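Local coordinates for glycosyl hydrolase family 2, TIM barrel domain protein (Parabacteroides merdae ATCC 43184, PDB 6DXU), which acts as a gut bacterial beta-glucuronidase, a family 2 glycoside hydrolase that probably releases glucuronic acid from beta-glucuronide conjugates, at residues 338-343 with 615-620; 350-355 with 381-386; 658-663 with 704-709; 734-739 with 812-817; 748-753 with 824-829. All blocks are in the same frame, centred on the assembly; numbering follows the deposited sequence.

The five contacts fall into three regions. Contacts 1 and 2 belong to the TIM-barrel part and meet at helix 345-357, which carries one segment of contact 2 and is packed by M343 and F619 of contact 1; their centres lie 16 Å apart, and along the chain contact 2 nests inside the loop of contact 1. Contact 3 follows, joining two sheets of a beta domain, its centre 26 Å from that of contact 2. Contacts 4 and 5, the last, interleave along the chain; with centres 12 Å apart, they join the same two sheets of the C-terminal domain. The barrel thus has beta modules before it and the sandwiches of contacts 3 to 5 after it.

Contact 1 of 5, residues 338-343 with 615-620; sequences GVAQAM and VERDFT
Two loops of the TIM-barrel region meet here. Residues 338-343 follow barrel strand 323-331 and lead into helix 345-357; residues 615-620 form a turn ahead of helix 623-632. R617 reaches across to the first loop. Its chi1 of -164° swings CG to the carbonyl side of CA, and the extended chain beyond brings the guanidinium beside the backbone, where NH2 lies 3.9 Å from A340 CA. A bound water links the loops, accepting from G338 N at 2.8 Å and from R617 NH1 at 2.9 Å. A long cationic side chain suits this buried place because partners surround it: NE forms a salt bridge with D335, and NH1 also bonds to the carbonyl oxygen of L783. A second, apolar touch is made by M343, whose chain bends at chi3 (70°) to set CE 4.1 Å from F619 CZ; the flexible thioether ends against the ring obliquely. The same ring meets that of H336. The second loop is shaped by a type I turn from E616 to F619 and by D618, whose OD1 accepts from T620 N at 3.0 Å and from T620 OG1 at 2.7 Å, both on one face of the carboxylate. A short acidic side chain is well suited to such an Asx turn. The whole is an example of loop packing on the C-terminal side of the barrel strands, the side that carries the active site in TIM-barrel enzymes.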
# COMPACT_ATOMS: atom_id res chain seq x y z
N GLY D 338 -42.34 -2.37 -6.47
CA GLY D 338 -42.13 -0.94 -6.51
C GLY D 338 -40.90 -0.42 -5.78
O GLY D 338 -40.47 0.70 -6.06
N VAL D 339 -40.32 -1.20 -4.86
CA VAL D 339 -39.28 -0.68 -3.97
C VAL D 339 -38.06 -1.59 -3.88
O VAL D 339 -37.06 -1.22 -3.27
CB VAL D 339 -39.86 -0.44 -2.56
CG1 VAL D 339 -40.99 0.56 -2.60
CG2 VAL D 339 -40.29 -1.75 -1.93
N ALA D 340 -38.13 -2.79 -4.47
CA ALA D 340 -37.04 -3.78 -4.37
C ALA D 340 -36.77 -4.01 -2.89
O ALA D 340 -37.72 -4.24 -2.12
CB ALA D 340 -35.82 -3.33 -5.19
N GLN D 341 -35.51 -3.93 -2.42
CA GLN D 341 -35.23 -4.27 -1.03
C GLN D 341 -35.72 -3.21 -0.04
O GLN D 341 -35.78 -3.49 1.16
CB GLN D 341 -33.71 -4.51 -0.84
CG GLN D 341 -33.39 -5.10 0.55
CD GLN D 341 -32.13 -5.95 0.55
OE1 GLN D 341 -31.45 -6.08 -0.47
NE2 GLN D 341 -31.82 -6.54 1.70
N ALA D 342 -36.10 -2.02 -0.51
CA ALA D 342 -36.42 -0.89 0.38
C ALA D 342 -37.84 -0.96 0.96
O ALA D 342 -38.67 -0.06 0.78
CB ALA D 342 -36.21 0.42 -0.38
N MET D 343 -38.11 -2.03 1.71
CA MET D 343 -39.41 -2.16 2.38
C MET D 343 -39.48 -1.31 3.64
O MET D 343 -38.49 -1.17 4.36
CB MET D 343 -39.67 -3.62 2.73
CG MET D 343 -39.77 -4.52 1.51
SD MET D 343 -40.17 -6.23 1.91
CE MET D 343 -41.88 -6.06 2.46
N VAL D 615 -47.91 -15.79 -2.46
CA VAL D 615 -48.38 -14.42 -2.45
C VAL D 615 -47.65 -13.69 -3.57
O VAL D 615 -46.46 -13.95 -3.81
CB VAL D 615 -48.12 -13.77 -1.08
CG1 VAL D 615 -48.51 -12.32 -1.09
CG2 VAL D 615 -48.90 -14.54 0.02
N GLU D 616 -48.36 -12.79 -4.26
CA GLU D 616 -47.72 -11.99 -5.30
C GLU D 616 -46.81 -10.93 -4.68
O GLU D 616 -46.92 -10.60 -3.49
CB GLU D 616 -48.76 -11.31 -6.19
CG GLU D 616 -49.75 -12.28 -6.91
CD GLU D 616 -50.71 -11.53 -7.82
OE1 GLU D 616 -50.23 -10.80 -8.71
OE2 GLU D 616 -51.95 -11.64 -7.64
N ARG D 617 -45.94 -10.37 -5.51
CA ARG D 617 -44.91 -9.45 -5.04
C ARG D 617 -45.49 -8.16 -4.47
O ARG D 617 -44.76 -7.41 -3.81
CB ARG D 617 -43.92 -9.17 -6.19
CG ARG D 617 -42.59 -8.56 -5.77
CD ARG D 617 -41.60 -8.56 -6.95
NE ARG D 617 -40.34 -7.89 -6.64
CZ ARG D 617 -39.98 -6.71 -7.15
NH1 ARG D 617 -40.79 -6.06 -7.99
NH2 ARG D 617 -38.80 -6.18 -6.82
N ASP D 618 -46.79 -7.91 -4.67
CA ASP D 618 -47.46 -6.74 -4.13
C ASP D 618 -48.39 -7.08 -2.95
O ASP D 618 -49.22 -6.25 -2.57
CB ASP D 618 -48.25 -6.04 -5.23
CG ASP D 618 -49.42 -6.87 -5.75
OD1 ASP D 618 -49.62 -8.03 -5.29
OD2 ASP D 618 -50.14 -6.37 -6.63
N PHE D 619 -48.27 -8.28 -2.38
CA PHE D 619 -49.05 -8.82 -1.25
C PHE D 619 -50.37 -9.46 -1.68
O PHE D 619 -51.11 -9.94 -0.79
CB PHE D 619 -49.36 -7.79 -0.14
CG PHE D 619 -48.15 -7.35 0.64
CD1 PHE D 619 -47.16 -8.27 0.97
CD2 PHE D 619 -48.03 -6.04 1.07
CE1 PHE D 619 -46.04 -7.88 1.71
CE2 PHE D 619 -46.91 -5.64 1.82
CZ PHE D 619 -45.92 -6.56 2.14
N THR D 620 -50.71 -9.49 -2.95
CA THR D 620 -51.97 -10.13 -3.34
C THR D 620 -51.85 -11.63 -3.13
O THR D 620 -50.99 -12.27 -3.74
CB THR D 620 -52.33 -9.84 -4.79
OG1 THR D 620 -52.29 -8.43 -5.02
CG2 THR D 620 -53.76 -10.37 -5.09
O HOH W 1 -40.54 -3.18 -8.51

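Contact 2 of 5, residues 350-355 with 381-386; sequences REMRMM and LGILVW
L381, at the end of helix 372-381, has the most surface buried, and its two methyls take separate partners on helix 345-357. CD1 settles against M352, 3.7 Å from its CB and 3.6 Å from its carbonyl O. CD2 lies over one face of the R353 guanidinium, 3.4 Å from NH2. That flat group is brought back over the leucine because the arginine chain folds at chi2 (89°) and chi3 (-100°); its NH1 forms a salt bridge with D357. An arginine fits this exposed margin, since its face can cover a methyl while its N-H groups serve a carboxylate. M352 is the second main residue. CG sits beside its backbone N, and further bends at chi2 and chi3 curl the chain so that CE comes 3.8 Å from I383 CD1. The isoleucine, extended through CG1 to CD1, meets the methionine end at a slant, and the flexible thioether chain can curl to put its methyl there. Between L381 and I383 the chain turns at G382, whose positive phi of 87° is readily adopted by glycine as the helix ends. Around the contact, M352 also packs on I374, L377 and C378, while M355 and I383 both touch I363. Helix 345-357 thus lies against helix 372-381, against strand 362-364 through M355, and against I383 just ahead of strand 384-388.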
# COMPACT_ATOMS: atom_id res chain seq x y z
N ARG D 350 -47.19 -5.99 7.67
CA ARG D 350 -48.27 -6.60 6.90
C ARG D 350 -47.87 -7.98 6.39
O ARG D 350 -48.66 -8.93 6.48
CB ARG D 350 -48.68 -5.69 5.74
CG ARG D 350 -49.71 -6.30 4.80
CD ARG D 350 -50.24 -5.28 3.82
NE ARG D 350 -51.23 -5.85 2.91
CZ ARG D 350 -51.68 -5.22 1.82
NH1 ARG D 350 -51.22 -4.02 1.50
NH2 ARG D 350 -52.59 -5.81 1.04
N GLU D 351 -46.65 -8.10 5.87
CA GLU D 351 -46.19 -9.38 5.33
C GLU D 351 -46.12 -10.44 6.42
O GLU D 351 -46.53 -11.59 6.21
CB GLU D 351 -44.81 -9.23 4.66
CG GLU D 351 -44.42 -10.50 3.92
CD GLU D 351 -43.12 -10.39 3.16
OE1 GLU D 351 -42.83 -9.30 2.63
OE2 GLU D 351 -42.39 -11.40 3.10
N MET D 352 -45.53 -10.10 7.57
CA MET D 352 -45.38 -11.10 8.62
C MET D 352 -46.73 -11.46 9.22
O MET D 352 -46.95 -12.61 9.60
CB MET D 352 -44.41 -10.60 9.69
CG MET D 352 -42.97 -10.33 9.17
SD MET D 352 -42.25 -11.74 8.29
CE MET D 352 -42.23 -12.95 9.62
N ARG D 353 -47.64 -10.49 9.32
CA ARG D 353 -49.00 -10.80 9.76
C ARG D 353 -49.70 -11.75 8.78
O ARG D 353 -50.40 -12.67 9.20
CB ARG D 353 -49.79 -9.50 9.92
CG ARG D 353 -51.30 -9.70 10.15
CD ARG D 353 -51.56 -9.83 11.64
NE ARG D 353 -51.72 -11.23 12.03
CZ ARG D 353 -51.54 -11.70 13.26
NH1 ARG D 353 -51.73 -12.98 13.51
NH2 ARG D 353 -51.16 -10.88 14.23
N MET D 354 -49.52 -11.53 7.47
CA MET D 354 -50.07 -12.45 6.47
C MET D 354 -49.53 -13.86 6.64
O MET D 354 -50.27 -14.84 6.47
CB MET D 354 -49.74 -11.96 5.05
CG MET D 354 -50.62 -10.88 4.47
SD MET D 354 -50.16 -10.63 2.73
CE MET D 354 -50.81 -12.10 1.97
N MET D 355 -48.23 -14.00 6.91
CA MET D 355 -47.65 -15.32 7.16
C MET D 355 -48.29 -15.98 8.36
O MET D 355 -48.67 -17.16 8.31
CB MET D 355 -46.14 -15.22 7.41
CG MET D 355 -45.33 -14.92 6.23
SD MET D 355 -43.61 -15.08 6.75
CE MET D 355 -42.86 -14.33 5.31
N LEU D 381 -44.89 -12.64 16.97
CA LEU D 381 -45.95 -13.41 16.33
C LEU D 381 -45.84 -14.91 16.58
O LEU D 381 -46.80 -15.63 16.31
CB LEU D 381 -45.95 -13.16 14.82
CG LEU D 381 -46.36 -11.75 14.38
CD1 LEU D 381 -46.02 -11.58 12.91
CD2 LEU D 381 -47.85 -11.52 14.61
N GLY D 382 -44.69 -15.39 17.03
CA GLY D 382 -44.50 -16.81 17.29
C GLY D 382 -44.04 -17.60 16.07
O GLY D 382 -44.67 -18.59 15.69
N ILE D 383 -42.94 -17.18 15.46
CA ILE D 383 -42.40 -17.82 14.27
C ILE D 383 -40.94 -18.15 14.55
O ILE D 383 -40.13 -17.24 14.73
CB ILE D 383 -42.52 -16.94 13.02
CG1 ILE D 383 -43.99 -16.58 12.76
CG2 ILE D 383 -41.88 -17.63 11.80
CD1 ILE D 383 -44.17 -15.57 11.61
N LEU D 384 -40.60 -19.44 14.61
CA LEU D 384 -39.22 -19.86 14.79
C LEU D 384 -38.39 -19.50 13.55
O LEU D 384 -38.91 -19.38 12.44
CB LEU D 384 -39.14 -21.36 15.07
CG LEU D 384 -39.80 -21.78 16.39
CD1 LEU D 384 -40.15 -23.27 16.38
CD2 LEU D 384 -38.90 -21.43 17.56
N VAL D 385 -37.07 -19.35 13.74
CA VAL D 385 -36.22 -18.74 12.72
C VAL D 385 -34.95 -19.55 12.47
O VAL D 385 -34.24 -19.92 13.42
CB VAL D 385 -35.86 -17.29 13.11
CG1 VAL D 385 -34.70 -16.75 12.25
CG2 VAL D 385 -37.08 -16.40 12.97
N TRP D 386 -34.66 -19.76 11.19
CA TRP D 386 -33.35 -20.12 10.66
C TRP D 386 -32.83 -18.89 9.90
O TRP D 386 -33.52 -18.37 9.01
CB TRP D 386 -33.49 -21.34 9.75
CG TRP D 386 -32.39 -21.76 8.78
CD1 TRP D 386 -31.44 -20.97 8.16
CD2 TRP D 386 -32.19 -23.09 8.27
NE1 TRP D 386 -30.66 -21.74 7.32
CE2 TRP D 386 -31.09 -23.04 7.36
CE3 TRP D 386 -32.81 -24.32 8.49
CZ2 TRP D 386 -30.63 -24.16 6.69
CZ3 TRP D 386 -32.34 -25.43 7.83
CH2 TRP D 386 -31.27 -25.35 6.94

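Contact 3 of 5, residues 658-663 with 704-709; sequences ILVYSN and IRAVGV
I658 and I704 face each other across the gap between two sheets, each with its CB directed at the opposite strand. From I658 the longer branch does the reaching: CG1 stands beside the backbone N (chi1 -63°) and chi2 is extended, which carries CD1 to 4.3 Å from I704 CG2. On I704 it is therefore the short branch that is touched, while CD1 turns along another path with an unusual chi2 of 101°. Two residues on, V660 presents CG2 to A706 CB, also at 4.3 Å; a methyl of branched valine opposite the single methyl of alanine suits the closer strand spacing here, with 7.8 Å between the two CA atoms against 9.1 Å at the isoleucine pair. This is the facing of strands 655-662 and 700-710, which run in roughly the same direction in the two sheets of a beta-sandwich. Alternation along each strand sends L659, Y661, R705 and V707 to the opposite faces of their sheets, where Y661 OH bonds to D573. L669 and I638, one from each sheet, pack beside the facing pairs. Further along, G708 adds no side chain opposite S662, whose buried hydroxyl OG is hydrogen-bonded to M637 O and C664 N.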
# COMPACT_ATOMS: atom_id res chain seq x y z
N ILE D 658 -64.79 -28.83 -8.83
CA ILE D 658 -64.69 -27.64 -7.99
C ILE D 658 -64.02 -28.07 -6.69
O ILE D 658 -64.47 -29.02 -6.04
CB ILE D 658 -66.08 -27.03 -7.71
CG1 ILE D 658 -66.72 -26.54 -9.02
CG2 ILE D 658 -65.96 -25.89 -6.70
CD1 ILE D 658 -68.17 -26.07 -8.85
N LEU D 659 -62.93 -27.38 -6.33
CA LEU D 659 -62.19 -27.64 -5.11
C LEU D 659 -62.46 -26.52 -4.11
O LEU D 659 -62.50 -25.35 -4.48
CB LEU D 659 -60.68 -27.72 -5.38
CG LEU D 659 -60.20 -28.71 -6.44
CD1 LEU D 659 -58.68 -28.68 -6.58
CD2 LEU D 659 -60.70 -30.12 -6.10
N VAL D 660 -62.64 -26.88 -2.85
CA VAL D 660 -62.79 -25.91 -1.77
C VAL D 660 -61.70 -26.18 -0.74
O VAL D 660 -61.54 -27.32 -0.28
CB VAL D 660 -64.19 -25.98 -1.14
CG1 VAL D 660 -64.28 -25.08 0.08
CG2 VAL D 660 -65.24 -25.59 -2.18
N TYR D 661 -60.93 -25.14 -0.40
CA TYR D 661 -59.89 -25.25 0.62
C TYR D 661 -60.42 -24.60 1.89
O TYR D 661 -60.70 -23.39 1.93
CB TYR D 661 -58.57 -24.65 0.13
CG TYR D 661 -57.93 -25.62 -0.84
CD1 TYR D 661 -57.24 -26.73 -0.37
CD2 TYR D 661 -58.12 -25.50 -2.21
CE1 TYR D 661 -56.71 -27.67 -1.24
CE2 TYR D 661 -57.58 -26.42 -3.09
CZ TYR D 661 -56.88 -27.51 -2.59
OH TYR D 661 -56.35 -28.45 -3.44
N SER D 662 -60.61 -25.41 2.93
CA SER D 662 -61.29 -24.97 4.13
C SER D 662 -60.81 -25.83 5.28
O SER D 662 -60.44 -26.99 5.09
CB SER D 662 -62.82 -25.08 3.97
OG SER D 662 -63.50 -24.69 5.15
N ASN D 663 -60.78 -25.24 6.48
CA ASN D 663 -60.52 -26.01 7.69
C ASN D 663 -61.81 -26.38 8.40
O ASN D 663 -61.76 -26.94 9.50
CB ASN D 663 -59.58 -25.25 8.64
CG ASN D 663 -60.07 -23.86 8.96
OD1 ASN D 663 -61.17 -23.46 8.56
ND2 ASN D 663 -59.27 -23.11 9.70
N ILE D 704 -70.97 -19.65 -7.56
CA ILE D 704 -70.60 -20.80 -6.74
C ILE D 704 -70.44 -20.31 -5.31
O ILE D 704 -69.71 -19.35 -5.05
CB ILE D 704 -69.31 -21.46 -7.24
CG1 ILE D 704 -69.48 -21.90 -8.70
CG2 ILE D 704 -68.91 -22.64 -6.34
CD1 ILE D 704 -68.84 -20.97 -9.71
N ARG D 705 -71.15 -20.95 -4.39
CA ARG D 705 -71.16 -20.58 -3.00
C ARG D 705 -70.85 -21.80 -2.16
O ARG D 705 -71.32 -22.91 -2.46
CB ARG D 705 -72.52 -19.96 -2.59
CG ARG D 705 -72.62 -19.56 -1.12
CD ARG D 705 -73.98 -18.96 -0.80
NE ARG D 705 -74.28 -17.80 -1.63
CZ ARG D 705 -74.06 -16.54 -1.26
NH1 ARG D 705 -73.55 -16.27 -0.07
NH2 ARG D 705 -74.35 -15.54 -2.09
N ALA D 706 -70.06 -21.61 -1.11
CA ALA D 706 -69.68 -22.69 -0.23
C ALA D 706 -69.97 -22.23 1.19
O ALA D 706 -69.63 -21.10 1.56
CB ALA D 706 -68.19 -23.05 -0.41
N VAL D 707 -70.61 -23.09 1.97
CA VAL D 707 -70.96 -22.78 3.35
C VAL D 707 -70.34 -23.86 4.23
O VAL D 707 -70.53 -25.05 3.98
CB VAL D 707 -72.49 -22.72 3.56
CG1 VAL D 707 -72.81 -22.37 5.02
CG2 VAL D 707 -73.11 -21.71 2.61
N GLY D 708 -69.58 -23.44 5.23
CA GLY D 708 -68.91 -24.38 6.11
C GLY D 708 -69.23 -24.13 7.56
O GLY D 708 -69.57 -23.02 7.97
N VAL D 709 -69.11 -25.18 8.35
CA VAL D 709 -69.23 -25.11 9.79
C VAL D 709 -68.00 -25.78 10.40
O VAL D 709 -67.56 -26.84 9.93
CB VAL D 709 -70.53 -25.77 10.30
CG1 VAL D 709 -70.65 -27.20 9.78
CG2 VAL D 709 -70.56 -25.78 11.82

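Contact 4 of 5, residues 734-739 with 812-817; sequences AACQVS and VAVKSE
C736 and V738 meet V814 and S816 without any ring, amide or other flat side-chain group between them, so there are no faces or edges to assign and the contact is one of rounded methyls and a thiol. V814 carries most of it, each of its methyls taking one partner. CG2 lies 3.6 Å from V738 CG2 and 3.9 Å from V738 CG1, the two side chains lying alongside and pointing opposite ways. CG1, turned from the backbone N by a chi1 of 174°, points the other way along the strand and reaches C736 SG at 4.2 Å. The same sulfur touches S816 CB at 4.0 Å. Valine suits a strand interior through its beta-branching, and cysteine gives a compact, only weakly polar group that can touch both a methyl and a serine methylene. The S816 hydroxyl, buried, is satisfied by Q768 O. V752 and F771 also lean on V814, and L824 on V738. The reverse face of the second strand looks toward another copy of the protein: K815 NZ, salt-bridged to E772 of its own chain, also hydrogen-bonds G775 O of the second subunit. A734 and A735 both face I755, a classic beta bulge. Strands from two different sheets meeting through alternate residues, with no backbone pairing between them, are the hallmark of a beta-sandwich, here the C-terminal domain.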
# COMPACT_ATOMS: atom_id res chain seq x y z
N ALA D 734 -55.34 -14.50 -32.92
CA ALA D 734 -55.44 -13.70 -34.14
C ALA D 734 -55.42 -12.21 -33.87
O ALA D 734 -55.03 -11.43 -34.74
CB ALA D 734 -56.72 -14.06 -34.91
N ALA D 735 -55.88 -11.79 -32.69
CA ALA D 735 -55.99 -10.37 -32.41
C ALA D 735 -56.01 -10.13 -30.91
O ALA D 735 -56.33 -11.02 -30.12
CB ALA D 735 -57.26 -9.77 -33.05
N CYS D 736 -55.70 -8.89 -30.54
CA CYS D 736 -55.80 -8.41 -29.17
C CYS D 736 -57.00 -7.48 -29.06
O CYS D 736 -57.08 -6.49 -29.79
CB CYS D 736 -54.53 -7.67 -28.75
SG CYS D 736 -53.13 -8.74 -28.57
N GLN D 737 -57.92 -7.81 -28.17
CA GLN D 737 -59.06 -6.96 -27.88
C GLN D 737 -58.77 -6.23 -26.58
O GLN D 737 -58.47 -6.86 -25.56
CB GLN D 737 -60.34 -7.80 -27.84
CG GLN D 737 -61.55 -7.18 -27.20
CD GLN D 737 -62.71 -8.18 -27.16
OE1 GLN D 737 -62.74 -9.14 -27.94
NE2 GLN D 737 -63.67 -7.94 -26.27
N VAL D 738 -58.79 -4.90 -26.63
CA VAL D 738 -58.32 -4.05 -25.54
C VAL D 738 -59.48 -3.20 -25.08
O VAL D 738 -60.15 -2.56 -25.90
CB VAL D 738 -57.14 -3.16 -25.97
CG1 VAL D 738 -56.56 -2.41 -24.76
CG2 VAL D 738 -56.08 -4.00 -26.65
N SER D 739 -59.70 -3.14 -23.77
CA SER D 739 -60.86 -2.43 -23.28
C SER D 739 -60.54 -1.82 -21.92
O SER D 739 -59.63 -2.27 -21.21
CB SER D 739 -62.07 -3.36 -23.17
OG SER D 739 -61.82 -4.38 -22.22
N VAL D 812 -52.88 4.01 -25.23
CA VAL D 812 -52.20 2.78 -24.91
C VAL D 812 -52.15 1.92 -26.16
O VAL D 812 -53.15 1.81 -26.88
CB VAL D 812 -52.90 2.04 -23.75
CG1 VAL D 812 -52.35 0.62 -23.60
CG2 VAL D 812 -52.72 2.83 -22.45
N ALA D 813 -50.99 1.35 -26.45
CA ALA D 813 -50.83 0.37 -27.50
C ALA D 813 -50.54 -0.98 -26.88
O ALA D 813 -49.85 -1.07 -25.85
CB ALA D 813 -49.70 0.76 -28.45
N VAL D 814 -51.05 -2.03 -27.51
CA VAL D 814 -50.89 -3.40 -27.04
C VAL D 814 -50.32 -4.21 -28.19
O VAL D 814 -50.93 -4.29 -29.26
CB VAL D 814 -52.22 -4.00 -26.57
CG1 VAL D 814 -52.05 -5.46 -26.23
CG2 VAL D 814 -52.75 -3.21 -25.39
N LYS D 815 -49.15 -4.79 -27.97
CA LYS D 815 -48.43 -5.51 -29.01
C LYS D 815 -48.30 -6.98 -28.64
O LYS D 815 -48.24 -7.34 -27.47
CB LYS D 815 -47.04 -4.92 -29.26
CG LYS D 815 -47.07 -3.45 -29.67
CD LYS D 815 -45.78 -3.06 -30.42
CE LYS D 815 -44.73 -2.58 -29.47
NZ LYS D 815 -43.63 -1.83 -30.16
N SER D 816 -48.27 -7.83 -29.67
CA SER D 816 -48.05 -9.26 -29.50
C SER D 816 -47.53 -9.80 -30.82
O SER D 816 -48.05 -9.45 -31.88
CB SER D 816 -49.34 -9.98 -29.09
OG SER D 816 -49.08 -11.30 -28.65
N GLU D 817 -46.49 -10.65 -30.75
CA GLU D 817 -45.73 -11.01 -31.94
C GLU D 817 -46.62 -11.67 -32.98
O GLU D 817 -47.38 -12.59 -32.67
CB GLU D 817 -44.57 -11.94 -31.57

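Contact 5 of 5, residues 748-753 with 824-829; sequences ALVQVQ and LELKSP
V750 is the bump of this contact, and L824 and L826 form the notch that receives it. Its CG2 stands 3.8 Å from L824 CD2 and 4.3 Å from L826 CD1, so one methyl touches both leucines. CG1 adds a second touch to L824 CD2 at 4.1 Å, the valine and leucine reaching toward each other tip to tip. L824 gets there through a chi1 of 179°, with CD2 forward. Next along, the sizes are reversed: the longer L826 extends CD2 toward the small A748, to 4.2 Å from its CB. This pairing of large with small goes with the closer CA spacing at A748 and L826, 7.9 Å against 8.7 Å at V750 and L824. The axes of 748-753 and 824-826 are 10.1 Å apart and almost exactly antiparallel, at 175°, a spacing of facing sheets and not of paired strands. I803 fills in beside both V750 and L826, and V738 and V812 close the flanks. All the groups that meet are hydrocarbon, while the backbone bonds of A748 and V750 are made within their own sheet, to I803 and I801; the contact therefore rests on dispersion and the exclusion of water, and any selectivity would come from the fit of the shapes.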
# COMPACT_ATOMS: atom_id res chain seq x y z
N ALA D 748 -56.82 3.92 -14.29
CA ALA D 748 -57.64 3.12 -15.18
C ALA D 748 -57.08 1.71 -15.23
O ALA D 748 -55.86 1.53 -15.24
CB ALA D 748 -57.70 3.72 -16.58
N LEU D 749 -57.95 0.72 -15.24
CA LEU D 749 -57.55 -0.68 -15.38
C LEU D 749 -57.88 -1.15 -16.79
O LEU D 749 -59.05 -1.15 -17.19
CB LEU D 749 -58.23 -1.56 -14.33
CG LEU D 749 -57.91 -3.06 -14.44
CD1 LEU D 749 -56.41 -3.35 -14.30
CD2 LEU D 749 -58.71 -3.83 -13.39
N VAL D 750 -56.86 -1.54 -17.53
CA VAL D 750 -56.98 -1.93 -18.93
C VAL D 750 -56.88 -3.44 -19.02
O VAL D 750 -56.05 -4.06 -18.34
CB VAL D 750 -55.92 -1.24 -19.80
CG1 VAL D 750 -55.86 -1.87 -21.18
CG2 VAL D 750 -56.23 0.24 -19.92
N GLN D 751 -57.72 -4.04 -19.86
CA GLN D 751 -57.75 -5.48 -20.07
C GLN D 751 -57.48 -5.77 -21.54
O GLN D 751 -58.03 -5.12 -22.43
CB GLN D 751 -59.10 -6.08 -19.65
CG GLN D 751 -59.26 -7.56 -20.00
CD GLN D 751 -60.63 -8.10 -19.61
OE1 GLN D 751 -60.79 -8.70 -18.54
NE2 GLN D 751 -61.62 -7.89 -20.47
N VAL D 752 -56.64 -6.77 -21.77
CA VAL D 752 -56.37 -7.32 -23.10
C VAL D 752 -56.90 -8.74 -23.12
O VAL D 752 -56.67 -9.51 -22.18
CB VAL D 752 -54.86 -7.31 -23.42
CG1 VAL D 752 -54.59 -7.98 -24.76
CG2 VAL D 752 -54.33 -5.89 -23.39
N GLN D 753 -57.61 -9.10 -24.19
CA GLN D 753 -58.07 -10.46 -24.39
C GLN D 753 -57.63 -10.94 -25.77
O GLN D 753 -57.98 -10.33 -26.78
CB GLN D 753 -59.60 -10.56 -24.25
CG GLN D 753 -60.15 -11.96 -24.53
CD GLN D 753 -59.72 -12.98 -23.49
OE1 GLN D 753 -60.02 -12.85 -22.31
NE2 GLN D 753 -59.03 -14.03 -23.94
N LEU D 824 -55.95 1.79 -27.47
CA LEU D 824 -57.05 2.22 -26.62
C LEU D 824 -56.78 3.63 -26.13
O LEU D 824 -55.71 3.90 -25.58
CB LEU D 824 -57.23 1.29 -25.41
CG LEU D 824 -58.34 1.64 -24.42
CD1 LEU D 824 -59.72 1.46 -25.06
CD2 LEU D 824 -58.21 0.79 -23.16
N GLU D 825 -57.74 4.53 -26.36
CA GLU D 825 -57.65 5.88 -25.82
C GLU D 825 -58.12 5.92 -24.38
O GLU D 825 -59.10 5.27 -24.01
CB GLU D 825 -58.47 6.87 -26.66
CG GLU D 825 -57.94 8.29 -26.59
CD GLU D 825 -58.92 9.31 -27.15
OE1 GLU D 825 -59.96 8.90 -27.71
OE2 GLU D 825 -58.66 10.53 -27.00
N LEU D 826 -57.40 6.68 -23.55
CA LEU D 826 -57.77 6.92 -22.16
C LEU D 826 -57.94 8.42 -21.95
O LEU D 826 -56.98 9.18 -22.08
CB LEU D 826 -56.72 6.37 -21.20
CG LEU D 826 -56.56 4.85 -21.17
CD1 LEU D 826 -55.41 4.48 -20.23
CD2 LEU D 826 -57.86 4.20 -20.73
N LYS D 827 -59.17 8.86 -21.67
CA LYS D 827 -59.45 10.25 -21.37
C LYS D 827 -59.71 10.45 -19.89
O LYS D 827 -60.05 9.52 -19.16
CB LYS D 827 -60.66 10.75 -22.18
CG LYS D 827 -60.44 10.77 -23.68
N SER D 828 -59.47 11.68 -19.42
CA SER D 828 -59.77 12.04 -18.04
C SER D 828 -61.00 12.95 -17.99
O SER D 828 -61.15 13.81 -18.86
CB SER D 828 -58.59 12.74 -17.37
OG SER D 828 -57.58 11.81 -17.00
N PRO D 829 -61.88 12.79 -17.00
CA PRO D 829 -63.10 13.61 -16.86
C PRO D 829 -62.82 15.05 -16.42
O PRO D 829 -61.83 15.66 -16.85
CB PRO D 829 -63.90 12.88 -15.78
CG PRO D 829 -63.29 11.52 -15.68
CD PRO D 829 -61.84 11.71 -16.00